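2-hydroxyisobutanoyl-CoA mutase large subunit (Aquincola tertiaricarbonis, PDB 4R3U) works with its cobalamin-binding small-subunit partner to interconvert 2-hydroxyisobutyryl-CoA and (S)-3-hydroxybutyryl-CoA by B12-dependent rearrangement of the carbon skeleton. Local coordinates at residues Arg94-Arg99 with Arg398-Ile403; Pro132-Tyr137 with Gln219-Tyr224; Thr178-Ala183 with Thr207-Ile212. All coordinates share one frame; numbering follows the deposited sequence.

Contact 1. Residues Arg94-Arg99 with Arg398-Ile403; sequences RTWTMR and RTQQII. With 3HC (3-hydroxybutanoyl-coenzyme A), chain E.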
loop_
_atom_site.group_PDB
_atom_site.type_symbol
_atom_site.label_atom_id
_atom_site.label_comp_id
_atom_site.label_asym_id
_atom_site.label_seq_id
_atom_site.Cartn_x
_atom_site.Cartn_y
_atom_site.Cartn_z
ATOM N N ARG A 94 -14.961 7.506 15.259
ATOM C CA ARG A 94 -14.231 6.368 15.816
ATOM C C ARG A 94 -13.578 5.559 14.708
ATOM O O ARG A 94 -14.277 5.066 13.812
ATOM C CB ARG A 94 -15.123 5.460 16.675
ATOM C CG ARG A 94 -15.829 6.158 17.831
ATOM C CD ARG A 94 -15.009 6.228 19.099
ATOM N NE ARG A 94 -15.815 6.722 20.221
ATOM C CZ ARG A 94 -16.594 5.960 20.990
ATOM N NH1 ARG A 94 -16.688 4.651 20.768
ATOM N NH2 ARG A 94 -17.277 6.497 21.987
ATOM N N THR A 95 -12.236 5.373 14.802
ATOM C CA THR A 95 -11.453 4.566 13.856
ATOM C C THR A 95 -11.847 3.079 13.974
ATOM O O THR A 95 -12.230 2.636 15.054
ATOM C CB THR A 95 -9.934 4.694 14.198
ATOM O OG1 THR A 95 -9.574 6.065 14.240
ATOM C CG2 THR A 95 -9.024 3.990 13.191
ATOM N N TRP A 96 -11.653 2.293 12.917
ATOM C CA TRP A 96 -11.861 0.845 13.002
ATOM C C TRP A 96 -10.939 0.294 14.121
ATOM O O TRP A 96 -9.915 0.905 14.436
ATOM C CB TRP A 96 -11.539 0.162 11.631
ATOM C CG TRP A 96 -10.133 0.369 11.155
ATOM C CD1 TRP A 96 -9.053 -0.425 11.417
ATOM C CD2 TRP A 96 -9.634 1.509 10.434
ATOM N NE1 TRP A 96 -7.911 0.135 10.878
ATOM C CE2 TRP A 96 -8.240 1.323 10.268
ATOM C CE3 TRP A 96 -10.244 2.648 9.861
ATOM C CZ2 TRP A 96 -7.430 2.253 9.585
ATOM C CZ3 TRP A 96 -9.442 3.562 9.166
ATOM C CH2 TRP A 96 -8.056 3.359 9.030
ATOM N N THR A 97 -11.299 -0.837 14.712
ATOM C CA THR A 97 -10.469 -1.461 15.724
ATOM C C THR A 97 -9.272 -2.101 15.002
ATOM O O THR A 97 -9.434 -2.795 13.990
ATOM C CB THR A 97 -11.267 -2.492 16.542
ATOM O OG1 THR A 97 -12.495 -1.923 17.000
ATOM C CG2 THR A 97 -10.519 -2.961 17.766
ATOM N N MET A 98 -8.069 -1.797 15.484
ATOM C CA MET A 98 -6.841 -2.378 14.984
ATOM C C MET A 98 -6.662 -3.543 15.951
ATOM O O MET A 98 -6.281 -3.369 17.125
ATOM C CB MET A 98 -5.703 -1.358 15.030
ATOM C CG MET A 98 -6.074 -0.091 14.281
ATOM S SD MET A 98 -4.713 1.033 14.044
ATOM C CE MET A 98 -5.564 2.373 13.216
ATOM N N ARG A 99 -7.155 -4.701 15.489
ATOM C CA ARG A 99 -7.268 -5.928 16.265
ATOM C C ARG A 99 -6.502 -7.093 15.594
ATOM O O ARG A 99 -7.019 -7.781 14.697
ATOM C CB ARG A 99 -8.753 -6.241 16.434
ATOM C CG ARG A 99 -9.038 -7.398 17.361
ATOM C CD ARG A 99 -10.460 -7.896 17.235
ATOM N NE ARG A 99 -11.456 -6.837 17.413
ATOM C CZ ARG A 99 -11.850 -6.364 18.588
ATOM N NH1 ARG A 99 -11.325 -6.831 19.711
ATOM N NH2 ARG A 99 -12.763 -5.410 18.647
ATOM N N ARG A 398 1.574 -0.644 11.916
ATOM C CA ARG A 398 2.048 0.600 11.303
ATOM C C ARG A 398 1.324 0.873 9.988
ATOM O O ARG A 398 1.026 2.033 9.672
ATOM C CB ARG A 398 3.580 0.604 11.119
ATOM C CG ARG A 398 4.409 0.571 12.405
ATOM C CD ARG A 398 4.295 1.806 13.280
ATOM N NE ARG A 398 4.983 1.596 14.551
ATOM C CZ ARG A 398 4.387 1.235 15.688
ATOM N NH1 ARG A 398 3.075 1.053 15.733
ATOM N NH2 ARG A 398 5.102 1.057 16.790
ATOM N N THR A 399 1.008 -0.212 9.250
ATOM C CA THR A 399 0.264 -0.190 7.993
ATOM C C THR A 399 -1.101 0.467 8.226
ATOM O O THR A 399 -1.466 1.416 7.514
ATOM C CB THR A 399 0.127 -1.631 7.419
ATOM O OG1 THR A 399 1.435 -2.210 7.278
ATOM C CG2 THR A 399 -0.608 -1.673 6.086
ATOM N N GLN A 400 -1.829 -0.014 9.249
ATOM C CA GLN A 400 -3.155 0.476 9.614
ATOM C C GLN A 400 -3.088 1.947 10.045
ATOM O O GLN A 400 -3.881 2.765 9.587
ATOM C CB GLN A 400 -3.768 -0.428 10.715
ATOM C CG GLN A 400 -4.233 -1.788 10.196
ATOM C CD GLN A 400 -5.105 -2.542 11.188
ATOM O OE1 GLN A 400 -6.207 -2.103 11.552
ATOM N NE2 GLN A 400 -4.661 -3.723 11.616
ATOM N N GLN A 401 -2.130 2.263 10.932
ATOM C CA GLN A 401 -1.862 3.599 11.503
ATOM C C GLN A 401 -1.489 4.636 10.445
ATOM O O GLN A 401 -1.875 5.769 10.607
ATOM C CB GLN A 401 -0.802 3.510 12.596
ATOM C CG GLN A 401 -1.271 2.636 13.775
ATOM C CD GLN A 401 -0.129 2.031 14.559
ATOM O OE1 GLN A 401 1.052 2.077 14.166
ATOM N NE2 GLN A 401 -0.457 1.430 15.681
ATOM N N ILE A 402 -0.793 4.241 9.350
ATOM C CA ILE A 402 -0.463 5.109 8.224
ATOM C C ILE A 402 -1.731 5.443 7.424
ATOM O O ILE A 402 -1.931 6.603 7.046
ATOM C CB ILE A 402 0.710 4.510 7.363
ATOM C CG1 ILE A 402 2.075 4.891 8.012
ATOM C CG2 ILE A 402 0.677 4.979 5.886
ATOM C CD1 ILE A 402 3.153 3.995 7.769
ATOM N N ILE A 403 -2.582 4.424 7.155
ATOM C CA ILE A 403 -3.844 4.583 6.443
ATOM C C ILE A 403 -4.760 5.490 7.251
ATOM O O ILE A 403 -5.365 6.411 6.702
ATOM C CB ILE A 403 -4.477 3.205 6.096
ATOM C CG1 ILE A 403 -3.632 2.454 5.071
ATOM C CG2 ILE A 403 -5.933 3.342 5.582
ATOM C CD1 ILE A 403 -3.995 1.035 4.935
HETATM N N1A 3HC E . -19.658 6.782 16.334
HETATM C C2A 3HC E . -20.210 6.467 17.672
HETATM N N3A 3HC E . -19.865 5.108 18.109
HETATM C C4A 3HC E . -19.115 4.283 17.339
HETATM C C5A 3HC E . -18.659 4.656 16.125
HETATM C C6A 3HC E . -18.950 5.880 15.632
HETATM N N6A 3HC E . -18.475 6.190 14.426
HETATM N N7A 3HC E . -17.952 3.633 15.636
HETATM C C8A 3HC E . -17.963 2.651 16.532
HETATM N N9A 3HC E . -18.704 3.037 17.566
HETATM C C1B 3HC E . -19.027 2.298 18.824
HETATM C C2B 3HC E . -19.865 1.061 18.575
HETATM O O2B 3HC E . -21.264 1.364 18.554
HETATM C C3B 3HC E . -19.490 0.180 19.755
HETATM O O3B 3HC E . -20.231 0.560 20.940
HETATM P P3B 3HC E . -20.926 -0.507 21.932
HETATM O O7A 3HC E . -19.784 -1.309 22.414
HETATM O O8A 3HC E . -21.533 0.382 22.953
HETATM O O9A 3HC E . -21.884 -1.198 21.039
HETATM C C4B 3HC E . -18.020 0.511 19.990
HETATM O O4B 3HC E . -17.793 1.836 19.420
HETATM C C5B 3HC E . -17.103 -0.552 19.360
HETATM O O5B 3HC E . -17.107 -0.421 17.921
HETATM P P1A 3HC E . -17.645 -1.578 16.908
HETATM O O1A 3HC E . -18.648 -2.459 17.566
HETATM O O2A 3HC E . -18.008 -0.938 15.633
HETATM O O3A 3HC E . -16.201 -2.326 16.677
HETATM P P2A 3HC E . -15.646 -3.659 17.422
HETATM O O4A 3HC E . -14.285 -3.913 16.926
HETATM O O5A 3HC E . -15.870 -3.596 18.887
HETATM O O6A 3HC E . -16.639 -4.745 16.843
HETATM C CBP 3HC E . -17.424 -6.545 15.423
HETATM C CCP 3HC E . -16.647 -5.212 15.483
HETATM C CDP 3HC E . -18.890 -6.211 15.732
HETATM C CEP 3HC E . -17.361 -7.107 13.998
HETATM C CAP 3HC E . -16.877 -7.570 16.473
HETATM O OAP 3HC E . -17.640 -8.793 16.564
HETATM C C9P 3HC E . -15.345 -7.838 16.450
HETATM O O9P 3HC E . -14.563 -7.132 17.090
HETATM N N8P 3HC E . -14.944 -8.931 15.780
HETATM C C7P 3HC E . -13.532 -9.326 15.748
HETATM C C6P 3HC E . -13.387 -10.718 15.148
HETATM C C5P 3HC E . -11.920 -11.135 14.996
HETATM O O5P 3HC E . -10.982 -10.371 15.236
HETATM N N4P 3HC E . -11.778 -12.400 14.583
HETATM C C3P 3HC E . -10.473 -13.001 14.350
HETATM C C2P 3HC E . -10.660 -14.129 13.373
HETATM S S1P 3HC E . -9.076 -14.903 12.925
HETATM C C1 3HC E . -9.744 -16.171 11.835
HETATM O O1 3HC E . -10.762 -16.816 12.080
HETATM C C2 3HC E . -9.022 -16.369 10.490
HETATM C C3 3HC E . -7.734 -17.183 10.634
HETATM O O3 3HC E . -6.869 -16.537 11.562
HETATM C C4 3HC E . -8.026 -18.623 11.082
#
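A buried strand-on-helix contact sets Trp96, just ahead of strand 97-102, and Met98 within it against Gln400 of helix 390-405, joining the central parallel sheet of the TIM-barrel domain to the helix that follows the adjacent strand 375-377. The evidence for a specific fit is the hydrogen bond from Trp96 NE1 to Gln400 OE1, 2.9 Å long. At 135° it is bent at the hydrogen, yet OE1 offers a lone pair and lies only 5° out of the indole plane, at the ring edge, with the amide nearly coplanar with the ring. Gln400 NE2 turns to Leu376 O and Thr378 OG1, which fixes the end of the amide presented to Trp96. Met98 runs extended alongside Gln400 in the opposite sense; its CG is 3.4 Å from Gln400 OE1, and its SD reaches Gln401 CG at 3.8 Å. Ile403 CG2 touches Trp96 CH2 at 4.0 Å, and Thr95 CG2 sits over the centre of the ring.

Thr97 and Arg99 point from the other side of the strand, toward coenzyme A. A bend at chi3 (-54°) turns the Arg99 guanidinium to the diphosphate, where Arg99 NH2 donates in plane to O4A of 3HC at 2.7 Å. Thr97 OG1 is also 2.7 Å from O4A of 3HC, though its proton has a second acceptor within reach. Replacing Arg99 with a leucine would probably leave this phosphate oxygen without its charged mate and deprive Ser174, Ser375 and the Ile125 carbonyl of donors that now join them to it. Chemically the strand is two-sided: neutral and amide-paired toward the helix, cationic toward the diphosphate, so one short segment both packs the barrel and binds substrate.

Contact 2. Residues Pro132-Tyr137 with Gln219-Tyr224; sequences PTLMGY and QKEYIY
Glu221 OE1 accepts a hydrogen bond from Asn180 ND2 and is met by a methyl of Leu134, which places one methyl against each oxygen of the carboxylate: Leu134 CD2 to Glu221 OE1 at 3.5 Å, and Leu134 CD1 to Glu221 OE2 also at 3.5 Å. Met135 is folded by bends at chi2 (-46°) and chi3 (-80°), which lay SD against Glu221 CA and bring CE to Tyr222 O at 3.7 Å and to Lys220 O at 3.8 Å.

These contacts rest the end of helix 131-135, its last residues Leu134 and Met135 with Gly136 just beyond, on the loop Lys220-Ile223. The helix closes in a Schellman motif, with Tyr137 N bonded to Pro132 O at 2.7 Å and Gly136 N weakly to Thr133 O. The positive phi of Gly136 favours glycine, and a CB there would probably run into Ile223 CD1, already 3.8 Å from Gly136 CA. Ile223 CG1 packs on Met135 O at 3.5 Å.

Leu134, Gln219 and Glu221 all touch the bound cobalamin. Lys220 extends to the small cobalamin-binding subunit, where its NZ forms a salt bridge with Asp30 of that chain. No hydrogen bond crosses between the two segments. Cohesion therefore comes from methyl groups on backbone carbonyls, the Met135 sulfur on Glu221 CA, and a buried carboxylate whose OE1 is held from outside the two segments.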
loop_
_atom_site.group_PDB
_atom_site.type_symbol
_atom_site.label_atom_id
_atom_site.label_comp_id
_atom_site.label_asym_id
_atom_site.label_seq_id
_atom_site.Cartn_x
_atom_site.Cartn_y
_atom_site.Cartn_z
ATOM N N PRO A 132 -6.050 -28.651 19.575
ATOM C CA PRO A 132 -6.837 -29.353 20.618
ATOM C C PRO A 132 -8.047 -28.533 21.103
ATOM O O PRO A 132 -9.177 -29.034 21.088
ATOM C CB PRO A 132 -5.810 -29.606 21.730
ATOM C CG PRO A 132 -4.518 -29.698 21.007
ATOM C CD PRO A 132 -4.604 -28.684 19.893
ATOM N N THR A 133 -7.819 -27.252 21.437
ATOM C CA THR A 133 -8.822 -26.299 21.915
ATOM C C THR A 133 -9.934 -26.068 20.885
ATOM O O THR A 133 -11.114 -26.066 21.237
ATOM C CB THR A 133 -8.111 -25.006 22.381
ATOM O OG1 THR A 133 -7.142 -25.358 23.366
ATOM C CG2 THR A 133 -9.060 -23.954 22.939
ATOM N N LEU A 134 -9.541 -25.880 19.611
ATOM C CA LEU A 134 -10.454 -25.669 18.478
ATOM C C LEU A 134 -11.345 -26.897 18.241
ATOM O O LEU A 134 -12.533 -26.760 17.922
ATOM C CB LEU A 134 -9.657 -25.334 17.212
ATOM C CG LEU A 134 -9.008 -23.923 17.148
ATOM C CD1 LEU A 134 -8.083 -23.803 15.930
ATOM C CD2 LEU A 134 -10.053 -22.804 17.185
ATOM N N MET A 135 -10.761 -28.086 18.435
ATOM C CA MET A 135 -11.377 -29.390 18.227
ATOM C C MET A 135 -12.089 -29.966 19.466
ATOM O O MET A 135 -12.681 -31.033 19.379
ATOM C CB MET A 135 -10.342 -30.374 17.620
ATOM C CG MET A 135 -9.782 -29.935 16.280
ATOM S SD MET A 135 -11.017 -29.354 15.093
ATOM C CE MET A 135 -11.722 -30.903 14.414
ATOM N N GLY A 136 -12.027 -29.251 20.584
ATOM C CA GLY A 136 -12.705 -29.621 21.823
ATOM C C GLY A 136 -11.978 -30.564 22.756
ATOM O O GLY A 136 -12.598 -31.152 23.647
ATOM N N TYR A 137 -10.663 -30.702 22.575
ATOM C CA TYR A 137 -9.839 -31.603 23.373
ATOM C C TYR A 137 -9.010 -30.884 24.400
ATOM O O TYR A 137 -8.552 -29.752 24.178
ATOM C CB TYR A 137 -8.873 -32.412 22.481
ATOM C CG TYR A 137 -9.531 -33.309 21.457
ATOM C CD1 TYR A 137 -10.190 -34.469 21.842
ATOM C CD2 TYR A 137 -9.419 -33.042 20.094
ATOM C CE1 TYR A 137 -10.772 -35.318 20.900
ATOM C CE2 TYR A 137 -10.020 -33.863 19.145
ATOM C CZ TYR A 137 -10.678 -35.015 19.549
ATOM O OH TYR A 137 -11.245 -35.847 18.611
ATOM N N GLN A 219 -13.973 -24.074 7.292
ATOM C CA GLN A 219 -12.866 -24.135 8.253
ATOM C C GLN A 219 -12.529 -25.513 8.859
ATOM O O GLN A 219 -11.388 -25.756 9.277
ATOM C CB GLN A 219 -12.889 -22.972 9.250
ATOM C CG GLN A 219 -11.679 -22.989 10.193
ATOM C CD GLN A 219 -11.414 -21.694 10.858
ATOM O OE1 GLN A 219 -10.327 -21.164 10.725
ATOM N NE2 GLN A 219 -12.398 -21.164 11.596
ATOM N N LYS A 220 -13.511 -26.432 8.817
ATOM C CA LYS A 220 -13.393 -27.838 9.218
ATOM C C LYS A 220 -13.143 -28.126 10.726
ATOM O O LYS A 220 -12.567 -29.163 11.090
ATOM C CB LYS A 220 -12.443 -28.587 8.265
ATOM C CG LYS A 220 -12.670 -28.292 6.783
ATOM C CD LYS A 220 -14.026 -28.770 6.260
ATOM C CE LYS A 220 -14.216 -28.454 4.810
ATOM N NZ LYS A 220 -14.058 -29.661 3.976
ATOM N N GLU A 221 -13.645 -27.229 11.594
ATOM C CA GLU A 221 -13.576 -27.410 13.044
ATOM C C GLU A 221 -14.967 -27.777 13.513
ATOM O O GLU A 221 -15.853 -26.940 13.531
ATOM C CB GLU A 221 -13.077 -26.144 13.768
ATOM C CG GLU A 221 -11.755 -25.612 13.238
ATOM C CD GLU A 221 -11.362 -24.244 13.736
ATOM O OE1 GLU A 221 -12.116 -23.659 14.547
ATOM O OE2 GLU A 221 -10.306 -23.740 13.291
ATOM N N TYR A 222 -15.187 -29.042 13.817
ATOM C CA TYR A 222 -16.493 -29.527 14.271
ATOM C C TYR A 222 -16.339 -30.674 15.252
ATOM O O TYR A 222 -15.317 -31.366 15.250
ATOM C CB TYR A 222 -17.409 -29.916 13.093
ATOM C CG TYR A 222 -16.723 -30.555 11.908
ATOM C CD1 TYR A 222 -16.059 -31.774 12.034
ATOM C CD2 TYR A 222 -16.754 -29.956 10.654
ATOM C CE1 TYR A 222 -15.431 -32.373 10.943
ATOM C CE2 TYR A 222 -16.123 -30.542 9.558
ATOM C CZ TYR A 222 -15.480 -31.761 9.702
ATOM O OH TYR A 222 -14.860 -32.355 8.628
ATOM N N ILE A 223 -17.336 -30.850 16.115
ATOM C CA ILE A 223 -17.347 -31.898 17.123
ATOM C C ILE A 223 -18.572 -32.783 16.896
ATOM O O ILE A 223 -18.437 -33.967 16.652
ATOM C CB ILE A 223 -17.280 -31.316 18.582
ATOM C CG1 ILE A 223 -16.077 -30.354 18.779
ATOM C CG2 ILE A 223 -17.228 -32.452 19.609
ATOM C CD1 ILE A 223 -16.085 -29.456 20.026
ATOM N N TYR A 224 -19.757 -32.192 16.949
ATOM C CA TYR A 224 -21.049 -32.864 16.862
ATOM C C TYR A 224 -21.682 -32.719 15.496
ATOM O O TYR A 224 -21.275 -31.826 14.737
ATOM C CB TYR A 224 -22.000 -32.248 17.920
ATOM C CG TYR A 224 -21.358 -32.136 19.284
ATOM C CD1 TYR A 224 -21.061 -33.280 20.034
ATOM C CD2 TYR A 224 -20.975 -30.893 19.800
ATOM C CE1 TYR A 224 -20.434 -33.188 21.273
ATOM C CE2 TYR A 224 -20.347 -30.790 21.043
ATOM C CZ TYR A 224 -20.089 -31.944 21.778
ATOM O OH TYR A 224 -19.474 -31.871 23.002
#

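Contact 3. Residues Thr178-Ala183 with Thr207-Ile212; sequences TINPSA and TVQADI. With 3KK (S-{(3R,5R,9R)-1-[(2R,3S,4R,5R)-5-(6-amino-9H-purin-9-yl)-4-hydroxy-3-(phosphonooxy)tetrahydrofuran-2-yl]-3,5,9-trihydroxy-8,8-dimethyl-3,5-dioxido-10,14-dioxo-2,4,6-trioxa-11,15-diaza-3lambda~5~,5lambda~5~-diphosphaheptadecan-17-yl} 2-hydroxy-2-methylpropanethioate), chain F.
The side-chain amides of Asn180 and Gln209 meet obliquely, their planes 38° apart. Asn180 ND2 donates to Gln209 OE1 at 3.2 Å; the acceptor lies near the Asn180 amide plane, but the donor is well tilted from the Gln209 carbonyl plane. Asn180 OD1 is also 3.3 Å from Gln209 OE1, an acceptor pair probably eased by Lys214 NZ, which bonds to Asn180 OD1 and weakly to Gln209 OE1. Gln209 NE2 donates almost straight (168°) to the thioester oxygen O1 of 3KK, at 3.2 Å. With CG anti to the backbone N (chi1 -167°) and an extended chain, Gln209 reaches that oxygen from just past strand 206-208.

The segments follow neighbouring parallel strands, 175-178 and 206-208, linked through helix 183-196 in a beta-alpha-beta crossover, and they lie at the C-terminal strand ends, where TIM barrels carry their active sites. Ala210 N continues the pairing to Ile179 O at 2.9 Å. A type I turn from Asn180 to Ala183 leads into the helix, and a water lies within hydrogen-bonding distance of Asn180 O (2.6 Å from its oxygen) and Ala210 O.

In the apolar part, Ile179 CG2 lies beside Val208 CG1 at 3.7 Å, Ala183 CB meets Ala210 CB at 3.8 Å, and Ile212 CD1 meets Pro181 CB, these side chains crossing at about a right angle. Thr178 OG1, facing the substrate, is hydrogen-bonded to Asp128, a residue probably important for stereospecificity.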
loop_
_atom_site.group_PDB
_atom_site.type_symbol
_atom_site.label_atom_id
_atom_site.label_comp_id
_atom_site.label_asym_id
_atom_site.label_seq_id
_atom_site.Cartn_x
_atom_site.Cartn_y
_atom_site.Cartn_z
ATOM N N THR A 178 -11.223 -16.496 18.573
ATOM C CA THR A 178 -11.428 -17.233 17.314
ATOM C C THR A 178 -11.686 -18.704 17.690
ATOM O O THR A 178 -10.831 -19.576 17.502
ATOM C CB THR A 178 -10.249 -17.077 16.404
ATOM O OG1 THR A 178 -10.003 -15.695 16.247
ATOM C CG2 THR A 178 -10.453 -17.746 15.069
ATOM N N ILE A 179 -12.862 -18.940 18.259
ATOM C CA ILE A 179 -13.264 -20.225 18.772
ATOM C C ILE A 179 -14.587 -20.625 18.095
ATOM O O ILE A 179 -15.414 -19.766 17.813
ATOM C CB ILE A 179 -13.287 -20.189 20.340
ATOM C CG1 ILE A 179 -13.368 -21.614 20.974
ATOM C CG2 ILE A 179 -14.355 -19.228 20.886
ATOM C CD1 ILE A 179 -12.050 -22.353 21.066
ATOM N N ASN A 180 -14.724 -21.902 17.743
ATOM C CA ASN A 180 -15.882 -22.349 16.986
ATOM C C ASN A 180 -16.755 -23.474 17.601
ATOM O O ASN A 180 -17.667 -23.119 18.350
ATOM C CB ASN A 180 -15.536 -22.529 15.499
ATOM C CG ASN A 180 -15.070 -21.244 14.871
ATOM O OD1 ASN A 180 -15.868 -20.378 14.555
ATOM N ND2 ASN A 180 -13.758 -21.070 14.710
ATOM N N PRO A 181 -16.548 -24.803 17.358
ATOM C CA PRO A 181 -17.450 -25.790 17.984
ATOM C C PRO A 181 -17.468 -25.774 19.520
ATOM O O PRO A 181 -18.462 -26.195 20.129
ATOM C CB PRO A 181 -16.969 -27.127 17.404
ATOM C CG PRO A 181 -15.596 -26.888 16.932
ATOM C CD PRO A 181 -15.543 -25.469 16.499
ATOM N N SER A 182 -16.382 -25.301 20.145
ATOM C CA SER A 182 -16.262 -25.219 21.605
ATOM C C SER A 182 -16.354 -23.748 22.080
ATOM O O SER A 182 -15.932 -23.421 23.199
ATOM C CB SER A 182 -14.966 -25.871 22.071
ATOM O OG SER A 182 -13.852 -25.273 21.427
ATOM N N ALA A 183 -16.956 -22.875 21.232
ATOM C CA ALA A 183 -17.160 -21.461 21.526
ATOM C C ALA A 183 -17.964 -21.219 22.794
ATOM O O ALA A 183 -17.652 -20.270 23.530
ATOM C CB ALA A 183 -17.835 -20.767 20.356
ATOM N N THR A 207 -16.291 -10.840 21.399
ATOM C CA THR A 207 -16.796 -11.733 20.364
ATOM C C THR A 207 -16.219 -13.157 20.518
ATOM O O THR A 207 -15.061 -13.327 20.903
ATOM C CB THR A 207 -16.345 -11.212 18.975
ATOM O OG1 THR A 207 -16.525 -9.796 18.873
ATOM C CG2 THR A 207 -17.032 -11.921 17.820
ATOM N N VAL A 208 -17.045 -14.162 20.182
ATOM C CA VAL A 208 -16.695 -15.569 19.967
ATOM C C VAL A 208 -17.149 -15.789 18.524
ATOM O O VAL A 208 -18.225 -15.306 18.146
ATOM C CB VAL A 208 -17.310 -16.575 20.959
ATOM C CG1 VAL A 208 -16.549 -16.563 22.282
ATOM C CG2 VAL A 208 -18.811 -16.324 21.179
ATOM N N GLN A 209 -16.276 -16.355 17.677
ATOM C CA GLN A 209 -16.596 -16.582 16.254
ATOM C C GLN A 209 -17.866 -17.442 16.108
ATOM O O GLN A 209 -18.771 -17.064 15.360
ATOM C CB GLN A 209 -15.397 -17.175 15.492
ATOM C CG GLN A 209 -15.574 -17.123 13.989
ATOM C CD GLN A 209 -14.266 -17.284 13.286
ATOM O OE1 GLN A 209 -13.840 -18.404 12.949
ATOM N NE2 GLN A 209 -13.573 -16.166 13.121
ATOM N N ALA A 210 -17.931 -18.568 16.850
ATOM C CA ALA A 210 -19.085 -19.475 16.992
ATOM C C ALA A 210 -19.770 -20.091 15.743
ATOM O O ALA A 210 -20.327 -21.184 15.840
ATOM C CB ALA A 210 -20.112 -18.868 17.939
ATOM N N ASP A 211 -19.749 -19.397 14.601
ATOM C CA ASP A 211 -20.365 -19.836 13.330
ATOM C C ASP A 211 -19.913 -21.219 12.911
ATOM O O ASP A 211 -18.826 -21.384 12.370
ATOM C CB ASP A 211 -20.102 -18.811 12.188
ATOM C CG ASP A 211 -20.748 -19.104 10.845
ATOM O OD1 ASP A 211 -21.383 -20.188 10.696
ATOM O OD2 ASP A 211 -20.595 -18.281 9.935
ATOM N N ILE A 212 -20.782 -22.198 13.133
ATOM C CA ILE A 212 -20.515 -23.599 12.794
ATOM C C ILE A 212 -20.824 -23.970 11.338
ATOM O O ILE A 212 -20.165 -24.834 10.777
ATOM C CB ILE A 212 -21.133 -24.559 13.831
ATOM C CG1 ILE A 212 -20.403 -25.901 13.875
ATOM C CG2 ILE A 212 -22.665 -24.707 13.664
ATOM C CD1 ILE A 212 -19.098 -25.885 14.604
HETATM C C4 3KK F . -8.483 -18.681 11.891
HETATM C C3 3KK F . -8.282 -17.185 11.669
HETATM C C2 3KK F . -7.989 -16.903 10.197
HETATM O O3 3KK F . -7.167 -16.787 12.448
HETATM C C1 3KK F . -9.500 -16.360 12.104
HETATM O O1 3KK F . -10.658 -16.719 11.877
HETATM S S1P 3KK F . -9.066 -14.873 12.943
HETATM C C2P 3KK F . -10.675 -14.148 13.368
HETATM C C3P 3KK F . -10.492 -13.011 14.342
HETATM N N4P 3KK F . -11.796 -12.405 14.574
HETATM C C5P 3KK F . -11.931 -11.143 14.991
HETATM O O5P 3KK F . -10.988 -10.382 15.233
HETATM C C6P 3KK F . -13.395 -10.719 15.147
HETATM C C7P 3KK F . -13.534 -9.329 15.748
HETATM N N8P 3KK F . -14.946 -8.931 15.784
HETATM C C9P 3KK F . -15.341 -7.833 16.446
HETATM O O9P 3KK F . -14.558 -7.120 17.076
HETATM C CAP 3KK F . -16.874 -7.565 16.474
HETATM O OAP 3KK F . -17.636 -8.787 16.568
HETATM C CBP 3KK F . -17.424 -6.539 15.425
HETATM C CDP 3KK F . -18.892 -6.212 15.735
HETATM C CEP 3KK F . -17.359 -7.099 14.000
HETATM C CCP 3KK F . -16.652 -5.204 15.490
HETATM O O6A 3KK F . -16.643 -4.744 16.853
HETATM P P2A 3KK F . -15.652 -3.656 17.434
HETATM O O4A 3KK F . -14.290 -3.907 16.939
HETATM O O5A 3KK F . -15.877 -3.594 18.898
HETATM O O3A 3KK F . -16.209 -2.324 16.690
HETATM P P1A 3KK F . -17.657 -1.584 16.916
HETATM O O1A 3KK F . -18.655 -2.467 17.575
HETATM O O2A 3KK F . -18.022 -0.952 15.636
HETATM O O5B 3KK F . -17.127 -0.419 17.923
HETATM C C5B 3KK F . -17.119 -0.548 19.362
HETATM C C4B 3KK F . -18.036 0.516 19.993
HETATM O O4B 3KK F . -17.804 1.841 19.425
HETATM C C3B 3KK F . -19.506 0.189 19.751
HETATM O O3B 3KK F . -20.249 0.564 20.936
HETATM P P3B 3KK F . -20.937 -0.508 21.929
HETATM O O8A 3KK F . -21.887 -1.208 21.035
HETATM O O7A 3KK F . -19.788 -1.300 22.413
HETATM O O9A 3KK F . -21.552 0.376 22.949
HETATM C C2B 3KK F . -19.876 1.076 18.576
HETATM O O2B 3KK F . -21.275 1.380 18.553
HETATM C C1B 3KK F . -19.035 2.311 18.834
HETATM N N9A 3KK F . -18.711 3.053 17.579
HETATM C C8A 3KK F . -17.984 2.657 16.536
HETATM N N7A 3KK F . -17.968 3.641 15.643
HETATM C C5A 3KK F . -18.668 4.669 16.136
HETATM C C4A 3KK F . -19.125 4.299 17.350
HETATM N N3A 3KK F . -19.876 5.139 18.109
HETATM C C2A 3KK F . -20.184 6.438 17.645
HETATM N N1A 3KK F . -19.677 6.785 16.362
HETATM C C6A 3KK F . -18.955 5.895 15.648
HETATM N N6A 3KK F . -18.478 6.206 14.442
HETATM O O HOH W 1 -20.251 -22.740 18.003
#

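In the fold
Read from the N terminus, the chain opens contact 1 at 94-99, then contact 2 at 132-137 and contact 3 at 178-183. It closes them in reverse order, at 207-212, 219-224 and 398-403, so the three loops nest without crossing: contact 3 within contact 2, and contact 2 within contact 1. Contacts 2 and 3 touch, their centres about 10 Å apart; Thr133 O to Ser182 OG is a probable hydrogen bond, and Pro181 packs on Leu134. Together they join the cobalamin side to the acyl end of the substrate. Contact 1, centred about 25 Å from the centre of contact 3, reaches the same parallel sheet near the coenzyme A diphosphate.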